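Flavodoxin (Bacillus cereus, PDB 6FSG) binds flavin mononucleotide and probably serves as a low-potential electron donor to a number of redox enzymes. Local coordinates at residues V4-S9 with I35-S40; D70-M75 with L105-Q110; S44-Y49 with D76-T81. All blocks are in the same frame, centred on the assembly; numbering follows the deposited sequence. Where two conformers were deposited one is given.

Overall arrangement
Contact 1 lies in the sheet, and contacts 2 and 3 lie on the side covered by helices 69-74 and 100-111. Contact 1 pairs two sheet strands and reaches the FMN phosphate through S9. Contact 2 joins the helices 69-74 and 100-111, its centre about 14 Å from that of contact 1; I6 packs on F71 between them. Contact 3, two loops at the far end, lies about 10 Å from contact 2 and 16 Å from contact 1, centre to centre. A salt bridge of 2.7 Å from K108 NZ to D76 OD1 ties contacts 2 and 3, and L46 packs on V4, I6 and F71. The glucose lies beside contact 3, well away from the flavin.

Contact 1 (V4-S9 with I35-S40); sequences VMIFAS and IDIMDS. With FMN (flavin mononucleotide), chain B.
The first beta-alpha-beta unit of the flavodoxin fold closes here: strand 2-7 pairs in parallel with edge strand 31-36, helix 13-26 making the crossover connection. Three backbone bonds hold the pair: I35 N gives to M5 O at 2.8 Å, F7 N to I35 O at 3.0 Å, and I37 N to F7 O at 2.8 Å, the last already beyond the end of the edge strand. I6 and I35 share one face of the sheet, and there the I37 side chain follows, its CD1 against I6 CG2 and its CG2 only 3.5 Å from A8 CB. F7 and D36 share the other. With CG held between its backbone N and carbonyl carbon (chi1 76°), the F7 ring folds back over the edge strand, which brings its face under D36 CA, offset toward the rim, in a CH-pi contact 4.2 Å from the centroid. The D36 carboxylate, its plane 39° from the ring, forms an Asx turn: OD1 takes M38 N from above that plane. A water that accepts from S9 N donates to the same D36 OD1, while S9 OG, past the strand end, donates to FMN O1P at 2.7 Å.

Contact 2 (D70-M75 with L105-Q110); sequences DFYDAM and LIEKLQ
Y72 and M75 meet K108 where helix 69-74 runs beside helix 100-111, the short axes 26° from parallel and 11.3 Å apart at closest approach. At that separation long side chains have to bridge the gap. Y72 swings across because its CG lies anti to the backbone N (chi1 179°), and the ring crosses the K108 chain at about a right angle, with Y72 CE1 3.6 Å from K108 CE. L105 CD2 comes up obliquely to the same ring at CD1. M75 and K108 lie alongside each other, pointing opposite ways; the M75 chain bends at chi3 (77°), which carries CE to 3.8 Å from K108 CG and 3.9 Å from L109 CD2. In the three-layer alpha/beta/alpha sandwich of flavodoxin these two helices cover the same side of the parallel sheet, and L105 and L109 continue down from the contact onto V87 of strand 84-91. Toward solvent the contact turns polar. Y72 OH gives its proton to a water in the ring plane, 2.6 Å away, which donates in turn to E107 OE1 in the conformer given. A second water accepts from K108 NZ and donates to Y72 OH. The K108 ammonium group makes salt bridges to D76 and E111; a third water donates to Y72 O at 2.9 Å and takes a weak bond from K108 NZ.

Contact 3 (S44-Y49 with D76-T81); sequences SILEQY and DSIDLT. With GLC (alpha-D-glucopyranose), chain D.
L46 and E47 bring the 3-10 segment 44-48 against the irregular loop 76-81, joining two connections of the flavodoxin fold: the one leading into strand 51-55 and the one leading into strand 84-91. The tight part is apolar. L46 faces the loop, its CB 3.8 Å from L80 CD2 and its CD1 4.0 Å from I78 CD1, and it is backed by V4 and I6 of the sheet. I78 CG2 reaches S44 CA, 3.9 Å away. Toward solvent the packing gives way to E47, whose chain runs extended beyond CG (chi2 -179°) past I78. Its OE2 receives D79 N at 2.8 Å on the anti lone pair, with a fairly straight N-H...O angle of 164°. On this outer side D79 turns its own carboxylate away from E47 into an Asx turn, where OD1 accepts T81 N and, in the conformer given, T81 OG1. At the other end of the loop, the bound glucose approaches D76 O, its C6 at 3.5 Å, and is hydrogen-bonded to R112. The two acid groups stay apart, E47 OE2 and D79 OD2 being 5.9 Å from each other; the D79 N-H on E47 OE2 and the T81 N-H on D79 OD1 probably help to stabilise the two negative charges.

Contact 1 (V4-S9 with I35-S40)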
# COMPACT_ATOMS: atom_id res chain seq x y z
N VAL A 4 -4.38 8.44 -3.00
CA VAL A 4 -4.30 7.37 -3.98
C VAL A 4 -3.85 6.08 -3.29
O VAL A 4 -3.00 6.10 -2.40
CB VAL A 4 -3.36 7.74 -5.16
CG1 VAL A 4 -1.91 7.91 -4.70
CG2 VAL A 4 -3.48 6.70 -6.30
N MET A 5 -4.44 4.97 -3.72
CA MET A 5 -4.04 3.64 -3.29
C MET A 5 -3.74 2.82 -4.54
O MET A 5 -4.57 2.74 -5.45
CB MET A 5 -5.16 2.94 -2.49
CG MET A 5 -4.82 1.53 -2.03
SD MET A 5 -6.16 0.64 -1.23
CE MET A 5 -6.26 1.47 0.35
N ILE A 6 -2.58 2.18 -4.57
CA ILE A 6 -2.23 1.27 -5.65
C ILE A 6 -1.92 -0.08 -5.04
O ILE A 6 -1.01 -0.20 -4.21
CB ILE A 6 -1.06 1.78 -6.50
CG1 ILE A 6 -1.48 3.10 -7.16
CG2 ILE A 6 -0.66 0.74 -7.54
CD1 ILE A 6 -0.37 3.80 -7.85
N PHE A 7 -2.66 -1.10 -5.46
CA PHE A 7 -2.53 -2.43 -4.88
C PHE A 7 -2.30 -3.49 -5.96
O PHE A 7 -2.67 -3.33 -7.12
CB PHE A 7 -3.74 -2.83 -4.02
CG PHE A 7 -4.93 -3.23 -4.83
CD1 PHE A 7 -5.81 -2.26 -5.31
CD2 PHE A 7 -5.15 -4.55 -5.17
CE1 PHE A 7 -6.89 -2.62 -6.11
CE2 PHE A 7 -6.22 -4.92 -5.95
CZ PHE A 7 -7.10 -3.96 -6.42
N ALA A 8 -1.67 -4.59 -5.52
CA ALA A 8 -1.51 -5.79 -6.32
C ALA A 8 -2.14 -6.96 -5.58
O ALA A 8 -1.93 -7.13 -4.38
CB ALA A 8 -0.03 -6.11 -6.52
N SER A 9 -2.91 -7.77 -6.31
CA SER A 9 -3.53 -8.96 -5.74
C SER A 9 -3.73 -10.00 -6.83
O SER A 9 -4.36 -9.72 -7.85
CB SER A 9 -4.88 -8.63 -5.08
OG SER A 9 -5.36 -9.71 -4.30
N ILE A 35 -6.48 1.97 -7.35
CA ILE A 35 -6.02 1.51 -8.65
C ILE A 35 -5.30 0.17 -8.49
O ILE A 35 -4.37 0.05 -7.69
CB ILE A 35 -5.07 2.54 -9.29
CG1 ILE A 35 -5.71 3.92 -9.38
CG2 ILE A 35 -4.62 2.05 -10.66
CD1 ILE A 35 -4.71 5.01 -9.69
N ASP A 36 -5.70 -0.81 -9.29
CA ASP A 36 -5.01 -2.09 -9.38
C ASP A 36 -3.76 -1.94 -10.25
O ASP A 36 -3.81 -1.35 -11.33
CB ASP A 36 -5.98 -3.09 -10.03
CG ASP A 36 -5.53 -4.54 -9.96
OD1 ASP A 36 -4.32 -4.82 -10.02
OD2 ASP A 36 -6.42 -5.41 -9.88
N ILE A 37 -2.63 -2.48 -9.77
CA ILE A 37 -1.39 -2.43 -10.54
C ILE A 37 -1.54 -3.07 -11.92
O ILE A 37 -0.83 -2.69 -12.86
CB ILE A 37 -0.23 -3.07 -9.74
CG1 ILE A 37 1.13 -2.69 -10.34
CG2 ILE A 37 -0.38 -4.60 -9.70
CD1 ILE A 37 1.48 -1.23 -10.19
N MET A 38 -2.46 -4.03 -12.07
CA MET A 38 -2.66 -4.66 -13.37
C MET A 38 -3.15 -3.66 -14.41
O MET A 38 -2.96 -3.90 -15.60
CB MET A 38 -3.61 -5.87 -13.26
CG MET A 38 -2.96 -7.12 -12.64
SD MET A 38 -4.08 -8.52 -12.37
CE MET A 38 -2.92 -9.84 -11.97
N ASP A 39 -3.74 -2.54 -13.98
CA ASP A 39 -4.20 -1.50 -14.90
C ASP A 39 -3.08 -0.50 -15.25
O ASP A 39 -3.34 0.51 -15.91
CB ASP A 39 -5.47 -0.85 -14.35
CG ASP A 39 -6.62 -1.86 -14.16
OD1 ASP A 39 -6.66 -2.91 -14.87
OD2 ASP A 39 -7.51 -1.60 -13.32
N SER A 40 -1.84 -0.80 -14.85
CA SER A 40 -0.62 -0.14 -15.30
C SER A 40 -0.54 1.36 -15.02
O SER A 40 -0.17 2.14 -15.91
CB SER A 40 -0.37 -0.40 -16.79
OG SER A 40 -0.14 -1.77 -17.02
N1 FMN B . 4.68 -14.78 0.69
C2 FMN B . 5.63 -14.25 1.51
O2 FMN B . 5.21 -13.71 2.53
N3 FMN B . 6.97 -14.29 1.15
C4 FMN B . 7.39 -14.81 -0.05
O4 FMN B . 8.62 -14.80 -0.32
C4A FMN B . 6.39 -15.35 -0.90
N5 FMN B . 6.68 -15.91 -2.14
C5A FMN B . 5.67 -16.42 -2.95
C6 FMN B . 5.97 -17.04 -4.17
C7 FMN B . 4.97 -17.60 -4.97
C7M FMN B . 5.31 -18.24 -6.29
C8 FMN B . 3.65 -17.58 -4.48
C8M FMN B . 2.52 -18.18 -5.25
C9 FMN B . 3.36 -17.01 -3.24
C9A FMN B . 4.36 -16.43 -2.48
N10 FMN B . 4.03 -15.84 -1.28
C10 FMN B . 5.05 -15.33 -0.50
C1' FMN B . 2.62 -15.87 -0.72
C2' FMN B . 1.65 -14.81 -1.22
O2' FMN B . 2.17 -13.52 -1.01
C3' FMN B . 0.35 -15.00 -0.41
O3' FMN B . -0.32 -16.13 -0.92
C4' FMN B . -0.64 -13.83 -0.45
O4' FMN B . -1.80 -14.12 0.33
C5' FMN B . -1.08 -13.49 -1.86
O5' FMN B . -1.82 -12.29 -1.77
P FMN B . -2.93 -12.07 -2.87
O1P FMN B . -3.35 -10.63 -2.78
O2P FMN B . -4.09 -12.95 -2.54
O3P FMN B . -2.33 -12.42 -4.20
O HOH W 1 -3.14 -7.19 -9.15

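Contact 2 (D70-M75 with L105-Q110)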
# COMPACT_ATOMS: atom_id res chain seq x y z
N ASP A 70 7.99 -2.50 -13.04
CA ASP A 70 8.19 -1.28 -13.82
C ASP A 70 7.87 -0.04 -12.99
O ASP A 70 8.61 0.95 -13.02
CB ASP A 70 7.37 -1.29 -15.10
CG ASP A 70 7.87 -2.30 -16.12
OD1 ASP A 70 9.02 -2.78 -16.00
OD2 ASP A 70 7.10 -2.59 -17.07
N PHE A 71 6.76 -0.08 -12.24
CA PHE A 71 6.38 1.03 -11.37
C PHE A 71 7.47 1.32 -10.35
O PHE A 71 7.83 2.48 -10.11
CB PHE A 71 5.07 0.64 -10.69
CG PHE A 71 4.43 1.72 -9.85
CD1 PHE A 71 4.85 1.94 -8.53
CD2 PHE A 71 3.36 2.45 -10.34
CE1 PHE A 71 4.22 2.89 -7.74
CE2 PHE A 71 2.73 3.39 -9.55
CZ PHE A 71 3.17 3.63 -8.25
N TYR A 72 8.01 0.26 -9.74
CA TYR A 72 9.07 0.40 -8.75
C TYR A 72 10.30 1.07 -9.33
O TYR A 72 10.89 1.95 -8.70
CB TYR A 72 9.39 -1.00 -8.20
CG TYR A 72 10.49 -1.07 -7.16
CD1 TYR A 72 10.27 -0.64 -5.86
CD2 TYR A 72 11.72 -1.61 -7.48
CE1 TYR A 72 11.27 -0.74 -4.91
CE2 TYR A 72 12.72 -1.71 -6.54
CZ TYR A 72 12.49 -1.27 -5.26
OH TYR A 72 13.52 -1.39 -4.34
N ASP A 73 10.73 0.66 -10.53
CA ASP A 73 11.82 1.35 -11.20
C ASP A 73 11.50 2.83 -11.37
O ASP A 73 12.30 3.70 -11.02
CB ASP A 73 12.08 0.70 -12.57
CG ASP A 73 12.67 -0.70 -12.46
OD1 ASP A 73 13.13 -1.08 -11.36
OD2 ASP A 73 12.69 -1.40 -13.49
N ALA A 74 10.30 3.14 -11.87
CA ALA A 74 9.92 4.51 -12.16
C ALA A 74 9.85 5.37 -10.91
O ALA A 74 9.94 6.61 -11.01
CB ALA A 74 8.60 4.53 -12.94
N MET A 75 9.74 4.76 -9.73
CA MET A 75 9.71 5.54 -8.50
C MET A 75 11.04 6.24 -8.23
O MET A 75 11.06 7.21 -7.47
CB MET A 75 9.32 4.66 -7.30
CG MET A 75 7.87 4.19 -7.27
SD MET A 75 7.50 3.11 -5.87
CE MET A 75 7.36 4.30 -4.54
N LEU A 105 8.64 -1.78 -0.42
CA LEU A 105 7.91 -0.59 -0.85
C LEU A 105 8.05 0.54 0.17
O LEU A 105 8.19 1.71 -0.21
CB LEU A 105 6.45 -0.92 -1.13
CG LEU A 105 6.24 -1.79 -2.37
CD1 LEU A 105 4.78 -2.16 -2.55
CD2 LEU A 105 6.77 -1.13 -3.64
N ILE A 106 8.03 0.22 1.47
CA ILE A 106 8.28 1.24 2.49
C ILE A 106 9.63 1.91 2.24
O ILE A 106 9.75 3.14 2.27
CB ILE A 106 8.16 0.66 3.91
CG1 ILE A 106 6.68 0.43 4.27
CG2 ILE A 106 8.87 1.57 4.93
CD1 ILE A 106 6.48 -0.28 5.59
N GLU A 107 10.67 1.11 2.04
CA GLU A 107 12.00 1.67 1.81
C GLU A 107 12.01 2.64 0.64
O GLU A 107 12.63 3.71 0.71
CB GLU A 107 12.99 0.52 1.57
CG GLU A 107 14.41 0.92 1.22
CD GLU A 107 15.24 -0.29 0.85
OE1 GLU A 107 15.11 -0.80 -0.29
OE2 GLU A 107 15.97 -0.78 1.72
N LYS A 108 11.36 2.28 -0.47
CA LYS A 108 11.39 3.15 -1.65
C LYS A 108 10.64 4.46 -1.39
O LYS A 108 11.11 5.54 -1.77
CB LYS A 108 10.82 2.41 -2.86
CG LYS A 108 10.98 3.15 -4.20
CD LYS A 108 12.43 3.51 -4.55
CE LYS A 108 13.30 2.27 -4.72
NZ LYS A 108 14.69 2.62 -5.13
N LEU A 109 9.50 4.39 -0.70
CA LEU A 109 8.79 5.61 -0.32
C LEU A 109 9.67 6.51 0.53
O LEU A 109 9.70 7.73 0.32
CB LEU A 109 7.50 5.26 0.43
CG LEU A 109 6.39 4.62 -0.41
CD1 LEU A 109 5.40 3.89 0.48
CD2 LEU A 109 5.68 5.66 -1.26
N GLN A 110 10.42 5.93 1.47
CA GLN A 110 11.34 6.72 2.30
C GLN A 110 12.38 7.41 1.44
O GLN A 110 12.69 8.59 1.66
CB GLN A 110 12.05 5.82 3.31
CG GLN A 110 11.16 5.13 4.31
CD GLN A 110 11.91 4.06 5.08
OE1 GLN A 110 13.00 3.62 4.67
NE2 GLN A 110 11.35 3.63 6.21
O HOH W 2 13.11 -0.39 -1.97
O HOH W 3 13.61 1.40 -7.92
O HOH W 4 16.00 0.06 -5.09

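Contact 3 (S44-Y49 with D76-T81)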
# COMPACT_ATOMS: atom_id res chain seq x y z
N SER A 44 4.50 8.42 -11.79
CA SER A 44 4.44 9.87 -11.68
C SER A 44 3.13 10.35 -11.05
O SER A 44 3.09 11.45 -10.50
CB SER A 44 4.61 10.55 -13.04
OG SER A 44 3.63 10.13 -13.97
N ILE A 45 2.06 9.54 -11.10
CA ILE A 45 0.80 10.01 -10.53
C ILE A 45 0.91 10.20 -9.02
O ILE A 45 0.18 11.02 -8.45
CB ILE A 45 -0.42 9.16 -10.93
CG1 ILE A 45 -0.45 7.81 -10.21
CG2 ILE A 45 -0.48 9.00 -12.43
CD1 ILE A 45 -1.67 6.98 -10.55
N LEU A 46 1.83 9.48 -8.36
CA LEU A 46 1.96 9.63 -6.92
C LEU A 46 2.31 11.05 -6.51
O LEU A 46 2.04 11.44 -5.37
CB LEU A 46 3.03 8.69 -6.37
CG LEU A 46 2.79 7.20 -6.55
CD1 LEU A 46 3.85 6.42 -5.83
CD2 LEU A 46 1.40 6.75 -6.09
N GLU A 47 2.93 11.82 -7.41
CA GLU A 47 3.27 13.20 -7.08
C GLU A 47 2.05 14.10 -6.94
O GLU A 47 2.17 15.22 -6.42
CB GLU A 47 4.19 13.76 -8.17
CG GLU A 47 5.55 13.12 -8.17
CD GLU A 47 6.47 13.67 -9.23
OE1 GLU A 47 5.99 14.10 -10.30
OE2 GLU A 47 7.69 13.66 -8.99
N GLN A 48 0.89 13.65 -7.40
CA GLN A 48 -0.28 14.51 -7.49
C GLN A 48 -1.27 14.29 -6.38
O GLN A 48 -2.36 14.86 -6.42
CB GLN A 48 -0.92 14.33 -8.86
CG GLN A 48 -0.06 15.01 -9.89
CD GLN A 48 -0.19 14.44 -11.26
OE1 GLN A 48 0.44 13.44 -11.59
NE2 GLN A 48 -1.01 15.07 -12.08
N TYR A 49 -0.90 13.52 -5.36
CA TYR A 49 -1.79 13.16 -4.26
C TYR A 49 -1.17 13.54 -2.92
O TYR A 49 0.05 13.58 -2.77
CB TYR A 49 -2.08 11.67 -4.30
CG TYR A 49 -2.96 11.34 -5.47
CD1 TYR A 49 -4.34 11.41 -5.36
CD2 TYR A 49 -2.41 11.00 -6.69
CE1 TYR A 49 -5.15 11.13 -6.44
CE2 TYR A 49 -3.21 10.71 -7.77
CZ TYR A 49 -4.58 10.78 -7.65
OH TYR A 49 -5.40 10.50 -8.72
N ASP A 76 12.14 5.79 -8.85
CA ASP A 76 13.41 6.48 -8.64
C ASP A 76 13.44 7.88 -9.25
O ASP A 76 14.40 8.62 -8.98
CB ASP A 76 14.58 5.64 -9.16
CG ASP A 76 14.85 4.44 -8.27
OD1 ASP A 76 14.67 4.56 -7.04
OD2 ASP A 76 15.23 3.38 -8.80
N SER A 77 12.42 8.27 -10.02
CA SER A 77 12.40 9.57 -10.69
C SER A 77 11.33 10.52 -10.14
O SER A 77 11.16 11.61 -10.70
CB SER A 77 12.19 9.38 -12.19
OG SER A 77 13.23 8.58 -12.75
N ILE A 78 10.62 10.13 -9.09
CA ILE A 78 9.54 10.95 -8.54
C ILE A 78 9.94 11.58 -7.21
O ILE A 78 10.77 11.04 -6.46
CB ILE A 78 8.21 10.15 -8.42
CG1 ILE A 78 8.31 9.09 -7.33
CG2 ILE A 78 7.84 9.54 -9.78
CD1 ILE A 78 7.10 8.23 -7.17
N ASP A 79 9.29 12.71 -6.89
CA ASP A 79 9.54 13.49 -5.68
C ASP A 79 8.30 13.41 -4.80
O ASP A 79 7.24 13.93 -5.16
CB ASP A 79 9.87 14.93 -6.07
CG ASP A 79 10.18 15.83 -4.89
OD1 ASP A 79 9.98 15.42 -3.72
OD2 ASP A 79 10.62 16.96 -5.14
N LEU A 80 8.42 12.73 -3.65
CA LEU A 80 7.31 12.55 -2.73
C LEU A 80 7.49 13.33 -1.43
O LEU A 80 6.80 13.03 -0.45
CB LEU A 80 7.08 11.07 -2.43
CG LEU A 80 6.88 10.17 -3.65
CD1 LEU A 80 6.66 8.74 -3.23
CD2 LEU A 80 5.70 10.67 -4.49
N THR A 81 8.39 14.31 -1.39
CA THR A 81 8.61 15.06 -0.16
C THR A 81 7.32 15.74 0.27
O THR A 81 6.62 16.35 -0.54
CB THR A 81 9.73 16.10 -0.28
OG1 THR A 81 9.45 17.02 -1.35
CG2 THR A 81 11.09 15.42 -0.47
C1 GLC D . 16.22 12.99 -6.00
C2 GLC D . 16.97 11.84 -5.35
C3 GLC D . 18.14 11.44 -6.23
C4 GLC D . 17.65 11.11 -7.63
C5 GLC D . 16.74 12.20 -8.20
C6 GLC D . 16.07 11.71 -9.47
O1 GLC D . 17.09 14.10 -6.21
O2 GLC D . 17.45 12.23 -4.05
O3 GLC D . 18.78 10.28 -5.67
O4 GLC D . 18.78 10.95 -8.49
O5 GLC D . 15.72 12.54 -7.26
O6 GLC D . 14.91 12.50 -9.76
O HOH W 5 10.13 14.60 -9.90